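Long-range contacts in sulfite dehydrogenase (Paracoccus pantotrophus, PDB 2XTS), which probably oxidises protein-bound sulfane sulfur at a molybdenum–molybdopterin centre and passes the electrons to heme c of its cytochrome partner: residues 245-256 with 361-369; 55-66 with 136-145. One frame throughout, in Å; residues are numbered along the deposited sequence.

Contact 1: 245-256 with 361-369; sequences KYTDLMPDGRAR and IRGRNNVYH. With CO (cobalt (II) ion), chain G; 2MO (molybdenum (IV)oxide), chain F.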
# COMPACT_ATOMS: atom_id res chain seq x y z
N LYS A 245 -9.97 -29.77 8.86
CA LYS A 245 -9.09 -28.64 9.09
C LYS A 245 -9.88 -27.52 9.75
O LYS A 245 -11.11 -27.52 9.76
CB LYS A 245 -8.48 -28.20 7.77
CG LYS A 245 -7.76 -29.35 7.05
CD LYS A 245 -6.55 -29.88 7.82
CE LYS A 245 -5.81 -30.90 6.98
NZ LYS A 245 -4.56 -31.32 7.61
N TYR A 246 -9.15 -26.60 10.38
CA TYR A 246 -9.70 -25.44 11.09
C TYR A 246 -10.70 -25.88 12.15
O TYR A 246 -11.69 -25.22 12.45
CB TYR A 246 -10.20 -24.34 10.13
CG TYR A 246 -9.15 -24.08 9.09
CD1 TYR A 246 -8.00 -23.39 9.39
CD2 TYR A 246 -9.25 -24.66 7.83
CE1 TYR A 246 -6.98 -23.22 8.43
CE2 TYR A 246 -8.25 -24.51 6.89
CZ TYR A 246 -7.13 -23.82 7.18
OH TYR A 246 -6.15 -23.77 6.21
N THR A 247 -10.35 -27.00 12.79
CA THR A 247 -10.93 -27.48 14.03
C THR A 247 -9.78 -27.72 14.97
O THR A 247 -8.68 -28.06 14.53
CB THR A 247 -11.74 -28.77 13.83
OG1 THR A 247 -10.91 -29.75 13.19
CG2 THR A 247 -12.97 -28.52 12.98
N ASP A 248 -10.01 -27.53 16.26
CA ASP A 248 -8.91 -27.28 17.21
C ASP A 248 -8.99 -28.34 18.33
O ASP A 248 -9.85 -28.28 19.22
CB ASP A 248 -9.04 -25.88 17.82
CG ASP A 248 -9.31 -24.79 16.80
OD1 ASP A 248 -9.02 -25.00 15.61
OD2 ASP A 248 -9.85 -23.74 17.23
N LEU A 249 -8.11 -29.34 18.27
CA LEU A 249 -8.18 -30.49 19.15
C LEU A 249 -7.81 -30.08 20.57
O LEU A 249 -6.81 -29.38 20.78
CB LEU A 249 -7.26 -31.60 18.64
CG LEU A 249 -7.29 -32.96 19.34
CD1 LEU A 249 -8.63 -33.63 19.14
CD2 LEU A 249 -6.18 -33.83 18.83
N MET A 250 -8.62 -30.53 21.53
CA MET A 250 -8.52 -30.17 22.95
C MET A 250 -8.03 -31.36 23.77
O MET A 250 -7.97 -32.48 23.27
CB MET A 250 -9.87 -29.66 23.43
CG MET A 250 -10.32 -28.44 22.67
SD MET A 250 -9.41 -26.95 23.10
CE MET A 250 -10.10 -26.54 24.72
N PRO A 251 -7.69 -31.15 25.06
CA PRO A 251 -7.06 -32.21 25.86
C PRO A 251 -7.88 -33.49 26.00
O PRO A 251 -7.27 -34.55 26.15
CB PRO A 251 -6.82 -31.54 27.22
CG PRO A 251 -6.58 -30.10 26.84
CD PRO A 251 -7.58 -29.85 25.74
N ASP A 252 -9.20 -33.38 25.99
CA ASP A 252 -10.06 -34.57 26.13
C ASP A 252 -10.26 -35.36 24.85
O ASP A 252 -10.89 -36.41 24.89
CB ASP A 252 -11.43 -34.22 26.76
CG ASP A 252 -12.30 -33.35 25.89
OD1 ASP A 252 -11.79 -32.78 24.90
OD2 ASP A 252 -13.50 -33.21 26.22
N GLY A 253 -9.70 -34.90 23.73
CA GLY A 253 -9.86 -35.61 22.47
C GLY A 253 -11.06 -35.14 21.67
O GLY A 253 -11.26 -35.60 20.56
N ARG A 254 -11.85 -34.24 22.23
CA ARG A 254 -12.85 -33.51 21.46
C ARG A 254 -12.16 -32.30 20.84
O ARG A 254 -11.06 -31.92 21.26
CB ARG A 254 -14.02 -33.09 22.32
CG ARG A 254 -14.80 -34.29 22.86
CD ARG A 254 -16.09 -33.88 23.58
NE ARG A 254 -15.82 -32.87 24.61
CZ ARG A 254 -16.63 -31.86 24.94
NH1 ARG A 254 -17.79 -31.66 24.31
NH2 ARG A 254 -16.25 -31.01 25.89
N ALA A 255 -12.82 -31.67 19.87
CA ALA A 255 -12.24 -30.52 19.18
C ALA A 255 -13.25 -29.39 19.07
O ALA A 255 -14.42 -29.62 18.85
CB ALA A 255 -11.78 -30.93 17.79
N ARG A 256 -12.79 -28.16 19.23
CA ARG A 256 -13.61 -27.01 18.89
C ARG A 256 -13.78 -26.91 17.38
O ARG A 256 -12.80 -27.07 16.64
CB ARG A 256 -13.01 -25.71 19.40
CG ARG A 256 -12.92 -25.59 20.89
CD ARG A 256 -12.10 -24.39 21.28
NE ARG A 256 -12.09 -24.11 22.71
CZ ARG A 256 -11.21 -23.32 23.29
NH1 ARG A 256 -10.24 -22.76 22.58
NH2 ARG A 256 -11.28 -23.07 24.60
N ILE A 361 -5.27 -24.58 29.22
CA ILE A 361 -6.65 -24.84 28.83
C ILE A 361 -6.76 -25.77 27.63
O ILE A 361 -7.61 -26.65 27.59
CB ILE A 361 -7.38 -23.51 28.52
CG1 ILE A 361 -7.40 -22.63 29.78
CG2 ILE A 361 -8.80 -23.75 28.01
CD1 ILE A 361 -7.89 -21.25 29.57
N ARG A 362 -5.90 -25.57 26.63
CA ARG A 362 -6.04 -26.26 25.35
C ARG A 362 -5.11 -27.42 25.10
O ARG A 362 -5.28 -28.14 24.13
CB ARG A 362 -5.77 -25.28 24.22
CG ARG A 362 -6.70 -24.09 24.18
CD ARG A 362 -6.31 -23.18 23.07
NE ARG A 362 -6.99 -21.92 23.04
CZ ARG A 362 -6.82 -21.05 22.06
NH1 ARG A 362 -6.04 -21.37 21.02
NH2 ARG A 362 -7.38 -19.86 22.13
N GLY A 363 -4.11 -27.61 25.97
CA GLY A 363 -3.08 -28.56 25.68
C GLY A 363 -2.23 -28.08 24.52
O GLY A 363 -2.14 -26.88 24.24
N ARG A 364 -1.62 -29.03 23.82
CA ARG A 364 -0.54 -28.78 22.90
C ARG A 364 -0.91 -29.01 21.43
O ARG A 364 -0.11 -28.69 20.56
CB ARG A 364 0.67 -29.64 23.27
CG ARG A 364 1.07 -29.42 24.73
CD ARG A 364 2.30 -30.17 25.15
NE ARG A 364 3.53 -29.59 24.62
CZ ARG A 364 4.18 -28.56 25.16
NH1 ARG A 364 3.72 -27.94 26.25
NH2 ARG A 364 5.31 -28.13 24.62
N ASN A 365 -2.09 -29.58 21.17
CA ASN A 365 -2.44 -30.05 19.83
C ASN A 365 -3.57 -29.25 19.15
O ASN A 365 -4.22 -29.73 18.23
CB ASN A 365 -2.76 -31.55 19.88
CG ASN A 365 -1.53 -32.41 20.17
OD1 ASN A 365 -1.51 -33.20 21.12
ND2 ASN A 365 -0.53 -32.26 19.35
N ASN A 366 -3.72 -27.99 19.55
CA ASN A 366 -4.73 -27.13 18.95
C ASN A 366 -4.50 -26.81 17.49
O ASN A 366 -5.47 -26.55 16.77
CB ASN A 366 -4.83 -25.82 19.74
CG ASN A 366 -6.22 -25.52 20.24
OD1 ASN A 366 -6.98 -26.40 20.70
ND2 ASN A 366 -6.56 -24.27 20.19
N VAL A 367 -3.23 -26.75 17.09
CA VAL A 367 -2.78 -26.43 15.72
C VAL A 367 -2.96 -24.94 15.35
O VAL A 367 -2.04 -24.32 14.85
CB VAL A 367 -3.38 -27.37 14.62
CG1 VAL A 367 -2.90 -26.97 13.24
CG2 VAL A 367 -3.04 -28.85 14.88
N TYR A 368 -4.12 -24.40 15.66
CA TYR A 368 -4.56 -23.09 15.21
C TYR A 368 -4.66 -22.15 16.43
O TYR A 368 -4.58 -22.57 17.59
CB TYR A 368 -5.93 -23.23 14.53
CG TYR A 368 -5.94 -24.22 13.39
CD1 TYR A 368 -5.33 -23.92 12.17
CD2 TYR A 368 -6.54 -25.46 13.52
CE1 TYR A 368 -5.34 -24.81 11.11
CE2 TYR A 368 -6.52 -26.36 12.47
CZ TYR A 368 -5.92 -26.04 11.27
OH TYR A 368 -6.00 -26.93 10.23
N HIS A 369 -4.89 -20.86 16.15
CA HIS A 369 -5.24 -19.88 17.16
C HIS A 369 -4.21 -19.71 18.28
O HIS A 369 -4.56 -19.49 19.43
CB HIS A 369 -6.64 -20.14 17.73
CG HIS A 369 -7.71 -20.06 16.68
ND1 HIS A 369 -8.20 -18.86 16.21
CD2 HIS A 369 -8.39 -21.03 16.02
CE1 HIS A 369 -9.10 -19.09 15.27
NE2 HIS A 369 -9.25 -20.40 15.14
CO CO G . -10.65 -21.48 13.91
MO 2MO F . -5.06 -20.20 6.58
OT1 2MO F . -6.36 -19.99 7.79
OT2 2MO F . -4.34 -22.02 6.54
O HOH W 1 -12.19 -22.54 12.84
O HOH W 2 -6.50 -29.31 15.78
O HOH W 3 -9.34 -23.14 13.74
O HOH W 4 -4.73 -30.05 22.44
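Tyr246 and Tyr368 meet where a short beta hairpin, strands 248-249 and 255-257, lies against the loop that follows helix 355-362. A type I turn from Met250 to Gly253 closes the hairpin.

A straight hydrogen bond joins the two tyrosines. Tyr246 N donates to Tyr368 OH at 3.2 Å, with an N-H...O angle of 177°. The Tyr368 side chain leaves its backbone with CG anti to the carbonyl carbon (chi1 -56°), which brings the ring alongside the backbone of Tyr246. Tyr246 CA then sits over one face, 4.0 Å from the centroid of the Tyr368 ring, a CH-pi contact. Val367 CG1 lies over the opposite face, and Thr247 O meets the ring edge. The Tyr246 ring continues to the active site, where Tyr246 OH makes a short hydrogen bond to oxygen OT2 of the molybdenum oxide group, 2.5 Å.

Water and metal add further bridges. One water bridges Leu249 O, Arg362 O and Asn365 N. The cobalt ion is bound by His369 NE2 at 2.1 Å, by two waters, and by Glu219 and Thr259. One of those waters donates to Tyr246 O. The oxygen of the other lies 2.7 Å from Asp248 OD1, to which it donates. Asp248 is thus a second-shell residue, and its OD2 is hydrogen-bonded to Thr259 OG1.

Van der Waals contacts fill in near the turn. Pro251 CD lies 3.3 Å from Arg362 O, and Met250 SD runs past Arg362 CG.

Charge gathers at the interface with the cytochrome chain. Arg256 and Arg362 both form salt bridges with Glu155 of that chain, whose negative charge probably balances the two arginines. Their guanidinium planes stand 74° apart, with Arg256 NH1 over the face of the Arg362 group, 3.4 Å from Arg362 NE.

Contact 2: 55-66 with 136-145; sequences FTPIHALEGTIT and CQYTQGMIHN. With MTE (phosphonic acidmono-(2-amino-5,6-dimercapto-4-oxo-3,7,8a,9,10,10a-hexahydro-4H-8-oxa-1,3,9,10-tetraaza-anthracen-7-ylmethyl)ester), chain E.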
# COMPACT_ATOMS: atom_id res chain seq x y z
N PHE A 55 5.52 -16.41 3.92
CA PHE A 55 5.51 -15.56 5.10
C PHE A 55 5.84 -14.11 4.76
O PHE A 55 6.82 -13.85 4.08
CB PHE A 55 6.54 -16.09 6.11
CG PHE A 55 6.22 -17.46 6.63
CD1 PHE A 55 6.68 -18.58 5.97
CD2 PHE A 55 5.42 -17.61 7.75
CE1 PHE A 55 6.33 -19.85 6.42
CE2 PHE A 55 5.11 -18.88 8.21
CZ PHE A 55 5.56 -19.98 7.55
N THR A 56 5.02 -13.19 5.26
CA THR A 56 5.26 -11.76 5.09
C THR A 56 6.49 -11.33 5.89
O THR A 56 6.65 -11.76 7.02
CB THR A 56 4.06 -10.95 5.65
OG1 THR A 56 2.85 -11.42 5.05
CG2 THR A 56 4.21 -9.46 5.45
N PRO A 57 7.36 -10.47 5.32
CA PRO A 57 8.57 -10.01 6.03
C PRO A 57 8.26 -8.94 7.07
O PRO A 57 8.81 -7.85 7.01
CB PRO A 57 9.44 -9.46 4.89
CG PRO A 57 8.47 -8.96 3.91
CD PRO A 57 7.35 -9.99 3.92
N ILE A 58 7.45 -9.31 8.07
CA ILE A 58 7.06 -8.35 9.09
C ILE A 58 8.20 -7.86 9.98
O ILE A 58 8.04 -6.89 10.65
CB ILE A 58 5.89 -8.88 9.96
CG1 ILE A 58 6.26 -10.17 10.70
CG2 ILE A 58 4.61 -9.05 9.11
CD1 ILE A 58 5.34 -10.49 11.85
N HIS A 59 9.34 -8.53 10.01
CA HIS A 59 10.50 -8.01 10.72
C HIS A 59 10.98 -6.69 10.15
O HIS A 59 11.53 -5.88 10.88
CB HIS A 59 11.62 -9.03 10.67
CG HIS A 59 12.15 -9.29 9.30
ND1 HIS A 59 11.38 -9.85 8.32
CD2 HIS A 59 13.40 -9.15 8.79
CE1 HIS A 59 12.10 -9.99 7.23
NE2 HIS A 59 13.34 -9.59 7.48
N ALA A 60 10.82 -6.50 8.85
CA ALA A 60 11.44 -5.37 8.14
C ALA A 60 10.47 -4.24 7.84
O ALA A 60 10.90 -3.16 7.49
CB ALA A 60 12.08 -5.84 6.84
N LEU A 61 9.19 -4.50 7.97
CA LEU A 61 8.16 -3.52 7.68
C LEU A 61 7.95 -2.57 8.84
O LEU A 61 8.31 -2.85 9.96
CB LEU A 61 6.86 -4.20 7.29
CG LEU A 61 6.92 -5.14 6.09
CD1 LEU A 61 5.60 -5.88 5.92
CD2 LEU A 61 7.34 -4.48 4.77
N GLU A 62 7.33 -1.43 8.56
CA GLU A 62 6.87 -0.49 9.58
C GLU A 62 5.43 -0.09 9.28
O GLU A 62 4.82 -0.56 8.31
CB GLU A 62 7.81 0.74 9.70
CG GLU A 62 8.67 0.76 10.94
CD GLU A 62 7.96 1.10 12.21
OE1 GLU A 62 8.64 1.12 13.26
OE2 GLU A 62 6.74 1.36 12.21
N GLY A 63 4.85 0.72 10.14
CA GLY A 63 3.50 1.16 9.92
C GLY A 63 2.53 0.00 10.02
O GLY A 63 2.72 -0.89 10.87
N THR A 64 1.48 0.05 9.21
CA THR A 64 0.43 -0.95 9.24
C THR A 64 0.04 -1.54 7.88
O THR A 64 -0.49 -2.67 7.84
CB THR A 64 -0.84 -0.45 9.94
OG1 THR A 64 -1.52 0.49 9.10
CG2 THR A 64 -0.56 0.12 11.33
N ILE A 65 0.27 -0.81 6.78
CA ILE A 65 -0.13 -1.29 5.46
C ILE A 65 0.90 -2.29 4.96
O ILE A 65 2.09 -1.98 4.93
CB ILE A 65 -0.22 -0.11 4.46
CG1 ILE A 65 -1.36 0.84 4.86
CG2 ILE A 65 -0.39 -0.60 3.03
CD1 ILE A 65 -2.73 0.24 4.82
N THR A 66 0.48 -3.49 4.57
CA THR A 66 1.42 -4.46 4.03
C THR A 66 1.57 -4.24 2.53
O THR A 66 0.57 -4.23 1.83
CB THR A 66 0.92 -5.92 4.23
OG1 THR A 66 0.45 -6.12 5.57
CG2 THR A 66 2.06 -6.91 3.90
N CYS A 136 10.41 -13.42 13.48
CA CYS A 136 8.99 -13.14 13.47
C CYS A 136 8.36 -13.25 12.08
O CYS A 136 7.17 -13.51 11.99
CB CYS A 136 8.65 -11.79 14.12
SG CYS A 136 9.37 -10.36 13.31
N GLN A 137 9.14 -13.12 11.01
CA GLN A 137 8.59 -13.42 9.69
C GLN A 137 7.98 -14.82 9.71
O GLN A 137 6.89 -15.07 9.16
CB GLN A 137 9.70 -13.37 8.63
CG GLN A 137 9.25 -13.82 7.27
CD GLN A 137 10.09 -13.28 6.14
OE1 GLN A 137 11.27 -12.98 6.35
NE2 GLN A 137 9.50 -13.15 4.96
N TYR A 138 8.68 -15.76 10.35
CA TYR A 138 8.27 -17.17 10.35
C TYR A 138 7.22 -17.48 11.41
O TYR A 138 6.30 -18.24 11.18
CB TYR A 138 9.51 -18.08 10.52
CG TYR A 138 10.55 -17.76 9.50
CD1 TYR A 138 10.37 -18.12 8.17
CD2 TYR A 138 11.68 -17.04 9.83
CE1 TYR A 138 11.29 -17.78 7.22
CE2 TYR A 138 12.59 -16.67 8.87
CZ TYR A 138 12.40 -17.07 7.57
OH TYR A 138 13.29 -16.71 6.59
N THR A 139 7.40 -16.94 12.61
CA THR A 139 6.52 -17.30 13.71
C THR A 139 5.25 -16.44 13.80
O THR A 139 4.29 -16.85 14.46
CB THR A 139 7.30 -17.33 15.05
OG1 THR A 139 8.02 -16.11 15.26
CG2 THR A 139 8.30 -18.46 15.07
N GLN A 140 5.20 -15.30 13.09
CA GLN A 140 4.03 -14.43 13.09
C GLN A 140 3.65 -13.89 11.70
O GLN A 140 2.71 -13.12 11.61
CB GLN A 140 4.22 -13.27 14.08
CG GLN A 140 4.04 -13.60 15.58
CD GLN A 140 5.30 -14.18 16.22
OE1 GLN A 140 6.41 -14.05 15.70
NE2 GLN A 140 5.15 -14.77 17.39
N GLY A 141 4.38 -14.27 10.66
CA GLY A 141 4.22 -13.62 9.37
C GLY A 141 3.17 -14.18 8.42
O GLY A 141 3.10 -13.74 7.29
N MET A 142 2.30 -15.08 8.87
CA MET A 142 1.14 -15.47 8.08
C MET A 142 0.03 -14.44 8.32
O MET A 142 -1.04 -14.75 8.86
CB MET A 142 0.63 -16.88 8.41
CG MET A 142 1.63 -17.97 8.45
SD MET A 142 0.73 -19.52 8.80
CE MET A 142 2.07 -20.61 9.26
N ILE A 143 0.28 -13.19 7.92
CA ILE A 143 -0.64 -12.12 8.13
C ILE A 143 -0.34 -11.02 7.11
O ILE A 143 0.81 -10.80 6.73
CB ILE A 143 -0.49 -11.56 9.59
CG1 ILE A 143 -1.64 -10.64 9.96
CG2 ILE A 143 0.86 -10.87 9.83
CD1 ILE A 143 -1.79 -10.50 11.47
N HIS A 144 -1.39 -10.32 6.72
CA HIS A 144 -1.25 -9.09 5.95
C HIS A 144 -2.40 -8.15 6.30
O HIS A 144 -3.38 -8.57 6.92
CB HIS A 144 -1.07 -9.33 4.43
CG HIS A 144 -2.17 -10.04 3.71
ND1 HIS A 144 -3.47 -9.59 3.68
CD2 HIS A 144 -2.11 -11.10 2.88
CE1 HIS A 144 -4.17 -10.39 2.89
NE2 HIS A 144 -3.37 -11.31 2.39
N ASN A 145 -2.27 -6.89 5.92
CA ASN A 145 -3.21 -5.85 6.30
C ASN A 145 -3.32 -4.87 5.17
O ASN A 145 -2.37 -4.22 4.82
CB ASN A 145 -2.70 -5.17 7.58
CG ASN A 145 -3.68 -4.17 8.19
OD1 ASN A 145 -3.49 -2.94 8.06
ND2 ASN A 145 -4.65 -4.65 8.88
N1 MTE E . -9.42 -19.29 -1.04
C2 MTE E . -9.35 -20.25 -1.95
N2 MTE E . -10.23 -20.23 -2.98
N3 MTE E . -8.41 -21.22 -1.90
C4 MTE E . -7.48 -21.29 -0.91
O4 MTE E . -6.64 -22.21 -0.94
N5 MTE E . -6.70 -20.29 1.26
C6 MTE E . -7.28 -19.62 2.39
C7 MTE E . -7.85 -18.24 2.09
N8 MTE E . -8.71 -18.30 0.94
C9 MTE E . -7.52 -20.29 0.15
C10 MTE E . -8.56 -19.27 0.03
C1' MTE E . -6.33 -19.51 3.57
S1' MTE E . -6.01 -20.93 4.53
C2' MTE E . -5.79 -18.32 3.95
S2' MTE E . -4.86 -18.15 5.39
C3' MTE E . -6.04 -17.10 3.10
O3' MTE E . -6.76 -17.35 1.88
C4' MTE E . -4.72 -16.47 2.68
O4' MTE E . -4.97 -15.26 1.95
P MTE E . -3.75 -14.71 1.08
O1P MTE E . -2.69 -14.46 2.20
O2P MTE E . -3.25 -15.76 0.14
O3P MTE E . -4.24 -13.44 0.48
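Gln137 reaches out of helix 136-140 into the fold of loop 55-66. Its CG is anti to the backbone N (chi1 174°), and the chain stays extended beyond it. Gln137 CB is near both Thr56 O and His59 ND1. Gln137 CG comes to 3.3 Å from Thr56 O and also touches Phe55 CB. CD passes Pro57 CA, at the centre of an inverse gamma turn. At the tip the amide splits its work. Gln137 OE1 lies 3.2 Å from His59 CE1 and accepts from Gln274. Gln137 NE2 donates to Phe55 O at 2.9 Å, with an N-H...O angle of 163°. That oxygen lies in the amide plane, but the donor stands 51° out of the carbonyl plane. NE2 also donates to Lys38 O, so two backbone oxygens hold the amide group.

Beside it, Thr56 N donates to Gly141 O at 2.8 Å. Thr56 OG1 donates to Ile143 O at 2.7 Å and accepts from Phe72 N. Met142 CG and CE pack against the Phe55 ring, and SD lies obliquely beside it, a Met-aromatic contact. Ile58 CD1 fits against Cys136 O and Gln140 CB.

Further on, Thr66 pairs with the strand. Thr66 N donates to Asn145 O at 3.0 Å. Asn145 N donates back to the side-chain oxygen Thr66 OG1 at 2.8 Å. The loop thus borders the start of strand 143-152. From that strand His144 points its ring edge at the cofactor, and His144 NE2 donates to phosphate oxygen O3P of the molybdopterin at 3.0 Å. This is the phosphate end of the cofactor pocket in the molybdopterin-binding domain of the sulfite oxidase family.

How the contacts relate
Both contacts are largely buried. The centre of contact 2 is about 7 Å from the chain centre, that of contact 1 about 21 Å, at the interface with the cytochrome chain. They share no strand or helix; their centres are 26 Å apart, and their nearest atoms about 8 Å. The cofactor connects them, since contact 1 reaches an oxygen on molybdenum and contact 2 the phosphate. Their chemistry differs. Contact 2 relies on direct hydrogen bonds between loop and strand or helix; contact 1 adds waters, a metal ion and paired arginines facing acidic residues of the cytochrome. Contact 2 also touches partner chains: its loop meets both the cytochrome and the second subunit.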